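RNA-binding protein, putative (Trypanosoma brucei, PDB 6E4O) binds and remodels RNA in kinetoplastid RNA editing through the RNA recognition motif that makes up this chain, and probably binds mRNA. Local coordinates at residues 29-34 with 42-47. Numbering follows the deposited sequence.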
ATOM      1  N   GLU A  29      -1.311 -10.947   0.431  1.00 13.62           N
ATOM      2  CA  GLU A  29      -0.441 -11.031   1.596  1.00 16.94           C
ATOM      3  C   GLU A  29       0.737 -10.063   1.471  1.00 15.36           C
ATOM      4  O   GLU A  29       1.378  -9.982   0.434  1.00 15.42           O
ATOM      5  CB  GLU A  29       0.051 -12.467   1.797  1.00 26.95           C
ATOM      6  CG  GLU A  29       0.957 -12.657   3.004  1.00 43.25           C
ATOM      7  CD  GLU A  29       1.230 -14.124   3.307  1.00 59.73           C
ATOM      8  OE1 GLU A  29       0.831 -14.989   2.495  1.00 60.96           O
ATOM      9  OE2 GLU A  29       1.838 -14.411   4.361  1.00 67.49           O
ATOM     10  N   VAL A  30       1.012  -9.337   2.543  1.00 16.78           N
ATOM     11  CA  VAL A  30       2.054  -8.317   2.540  1.00 16.14           C
ATOM     12  C   VAL A  30       3.312  -8.819   3.246  1.00 18.50           C
ATOM     13  O   VAL A  30       3.245  -9.299   4.374  1.00 18.58           O
ATOM     14  CB  VAL A  30       1.539  -7.031   3.230  1.00 16.89           C
ATOM     15  CG1 VAL A  30       2.647  -5.995   3.344  1.00 15.96           C
ATOM     16  CG2 VAL A  30       0.337  -6.474   2.471  1.00 15.84           C
ATOM     17  N   THR A  31       4.459  -8.711   2.580  1.00 16.45           N
ATOM     18  CA  THR A  31       5.723  -9.190   3.144  1.00 16.10           C
ATOM     19  C   THR A  31       6.661  -8.071   3.610  1.00 19.00           C
ATOM     20  O   THR A  31       7.614  -8.319   4.349  1.00 21.45           O
ATOM     21  CB  THR A  31       6.501 -10.057   2.137  1.00 17.52           C
ATOM     22  OG1 THR A  31       6.817  -9.267   0.989  1.00 19.62           O
ATOM     23  CG2 THR A  31       5.678 -11.259   1.703  1.00 18.88           C
ATOM     24  N   PHE A  32       6.419  -6.853   3.149  1.00 14.35           N
ATOM     25  CA  PHE A  32       7.224  -5.696   3.553  1.00 11.47           C
ATOM     26  C   PHE A  32       6.276  -4.516   3.588  1.00 14.19           C
ATOM     27  O   PHE A  32       5.482  -4.332   2.676  1.00 13.55           O
ATOM     28  CB  PHE A  32       8.345  -5.436   2.540  1.00 15.41           C
ATOM     29  CG  PHE A  32       9.231  -4.261   2.877  1.00 15.23           C
ATOM     30  CD1 PHE A  32      10.433  -4.446   3.545  1.00 14.41           C
ATOM     31  CD2 PHE A  32       8.880  -2.970   2.489  1.00 11.64           C
ATOM     32  CE1 PHE A  32      11.256  -3.367   3.838  1.00 17.67           C
ATOM     33  CE2 PHE A  32       9.696  -1.884   2.779  1.00 13.70           C
ATOM     34  CZ  PHE A  32      10.890  -2.086   3.455  1.00 16.20           C
ATOM     35  N   CYS A  33       6.323  -3.732   4.653  1.00 12.53           N
ATOM     36  CA  CYS A  33       5.462  -2.561   4.726  1.00 10.12           C
ATOM     37  C   CYS A  33       6.113  -1.554   5.652  1.00 15.24           C
ATOM     38  O   CYS A  33       6.125  -1.735   6.870  1.00 18.53           O
ATOM     39  CB  CYS A  33       4.065  -2.936   5.244  1.00 12.91           C
ATOM     40  SG  CYS A  33       2.879  -1.601   5.065  1.00 17.44           S
ATOM     41  N   LYS A  34       6.674  -0.505   5.071  1.00 13.46           N
ATOM     42  CA  LYS A  34       7.341   0.515   5.866  1.00 11.35           C
ATOM     43  C   LYS A  34       6.878   1.901   5.459  1.00 10.31           C
ATOM     44  O   LYS A  34       6.760   2.201   4.265  1.00  9.19           O
ATOM     45  CB  LYS A  34       8.853   0.417   5.679  1.00 14.38           C
ATOM     46  CG  LYS A  34       9.620   1.436   6.508  1.00 28.65           C
ATOM     47  CD  LYS A  34      10.700   0.785   7.357  1.00 37.08           C
ATOM     48  CE  LYS A  34      10.094  -0.152   8.382  1.00 38.62           C
ATOM     49  NZ  LYS A  34      11.029  -0.416   9.509  1.00 33.86           N
ATOM     50  N   VAL A  42       6.483   2.053   1.236  1.00  9.77           N
ATOM     51  CA  VAL A  42       6.817   1.039   0.238  1.00  8.62           C
ATOM     52  C   VAL A  42       6.319  -0.284   0.775  1.00 10.82           C
ATOM     53  O   VAL A  42       6.539  -0.605   1.938  1.00 12.09           O
ATOM     54  CB  VAL A  42       8.332   0.949  -0.008  1.00 10.16           C
ATOM     55  CG1 VAL A  42       8.660  -0.227  -0.939  1.00 11.37           C
ATOM     56  CG2 VAL A  42       8.836   2.245  -0.589  1.00  9.06           C
ATOM     57  N   VAL A  43       5.634  -1.031  -0.078  1.00 10.47           N
ATOM     58  CA  VAL A  43       5.052  -2.292   0.309  1.00 12.79           C
ATOM     59  C   VAL A  43       5.470  -3.354  -0.693  1.00 13.48           C
ATOM     60  O   VAL A  43       5.617  -3.069  -1.873  1.00 12.48           O
ATOM     61  CB  VAL A  43       3.508  -2.160   0.310  1.00 12.20           C
ATOM     62  CG1 VAL A  43       2.833  -3.482   0.668  1.00 15.62           C
ATOM     63  CG2 VAL A  43       3.075  -1.039   1.263  1.00 16.76           C
ATOM     64  N   GLU A  44       5.669  -4.579  -0.219  1.00 12.13           N
ATOM     65  CA  GLU A  44       5.848  -5.705  -1.114  1.00 10.65           C
ATOM     66  C   GLU A  44       4.841  -6.773  -0.759  1.00 13.54           C
ATOM     67  O   GLU A  44       4.495  -6.958   0.414  1.00 14.10           O
ATOM     68  CB  GLU A  44       7.262  -6.273  -1.023  1.00 16.06           C
ATOM     69  CG  GLU A  44       8.325  -5.314  -1.500  1.00 24.07           C
ATOM     70  CD  GLU A  44       9.619  -6.023  -1.842  1.00 25.55           C
ATOM     71  OE1 GLU A  44       9.876  -7.104  -1.269  1.00 25.57           O
ATOM     72  OE2 GLU A  44      10.368  -5.508  -2.697  1.00 23.32           O
ATOM     73  N   PHE A  45       4.344  -7.455  -1.778  1.00 11.28           N
ATOM     74  CA  PHE A  45       3.389  -8.532  -1.588  1.00 12.41           C
ATOM     75  C   PHE A  45       4.089  -9.842  -1.895  1.00 14.77           C
ATOM     76  O   PHE A  45       5.154  -9.856  -2.521  1.00 14.64           O
ATOM     77  CB  PHE A  45       2.200  -8.373  -2.544  1.00 10.14           C
ATOM     78  CG  PHE A  45       1.340  -7.175  -2.260  1.00  9.92           C
ATOM     79  CD1 PHE A  45       1.656  -5.936  -2.794  1.00 13.98           C
ATOM     80  CD2 PHE A  45       0.199  -7.298  -1.481  1.00 12.18           C
ATOM     81  CE1 PHE A  45       0.855  -4.825  -2.537  1.00 13.48           C
ATOM     82  CE2 PHE A  45      -0.608  -6.193  -1.218  1.00 14.26           C
ATOM     83  CZ  PHE A  45      -0.280  -4.960  -1.747  1.00 12.11           C
ATOM     84  N   VAL A  46       3.464 -10.941  -1.490  1.00 15.26           N
ATOM     85  CA  VAL A  46       3.999 -12.267  -1.760  1.00 15.98           C
ATOM     86  C   VAL A  46       4.103 -12.549  -3.252  1.00 18.48           C
ATOM     87  O   VAL A  46       5.073 -13.149  -3.708  1.00 20.42           O
ATOM     88  CB  VAL A  46       3.130 -13.347  -1.107  1.00 19.55           C
ATOM     89  CG1 VAL A  46       3.662 -14.738  -1.445  1.00 25.47           C
ATOM     90  CG2 VAL A  46       3.107 -13.139   0.389  1.00 21.17           C
ATOM     91  N   THR A  47       3.106 -12.130  -4.023  1.00 15.17           N
ATOM     92  CA  THR A  47       3.123 -12.425  -5.454  1.00 13.34           C
ATOM     93  C   THR A  47       2.987 -11.172  -6.308  1.00 13.27           C
ATOM     94  O   THR A  47       2.473 -10.150  -5.851  1.00 11.94           O
ATOM     95  CB  THR A  47       1.996 -13.399  -5.847  1.00 13.89           C
ATOM     96  OG1 THR A  47       0.733 -12.732  -5.742  1.00 17.52           O
ATOM     97  CG2 THR A  47       1.996 -14.625  -4.938  1.00 18.90           C
TER
HETATM   98  O   HOH W   1       9.470  -8.544   1.009  1.00 31.96           O
HETATM   99  O   HOH W   2       7.589 -10.414  -1.648  1.00 32.34           O
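Lys34 and Val42 exchange two backbone hydrogen bonds in the antiparallel hairpin of strands 30-36 and 40-45, and further along a classic beta bulge shifts the register where Thr31 and Phe32 both face Glu44. The carbonyl of Glu44 takes the N-H of Thr31 (N to O 2.8 Å) and, more weakly, that of Phe32 (N to O 3.3 Å). At the bulge the chain turns a corner, and with chi1 at 61° Thr31 OG1 lies between backbone N and carbonyl carbon, 3.6 Å from Glu44 CB; one water links this hydroxyl to Glu44 OE1, another to Phe45 O. Phe32 CG is anti to its backbone N, which carries the ring along the strand pair toward Val42: its edge meets Val42 O (CD2 to O 3.4 Å), and CE2 approaches Val42 CG1. On the buried face the side chains of Val30 and Val43 cross at about a right angle, CG1 to CG1 3.7 Å, while Val30 CG2 meets Phe45 CE2 (3.8 Å), these side chains meeting obliquely. Cys33 SG touches Val43 CG2. As in the RRM fold generally, this face packs against both helices, Val43 and Cys33 on Leu20 of helix 17-24, Phe45 on Ala51 and Ala54 of helix 48-57; the face of Phe32 and Glu44 is the one that commonly meets RNA in this family. Strand 40-45 also pairs with strand 5-9, whose Arg5 forms a salt bridge with Glu44 OE2.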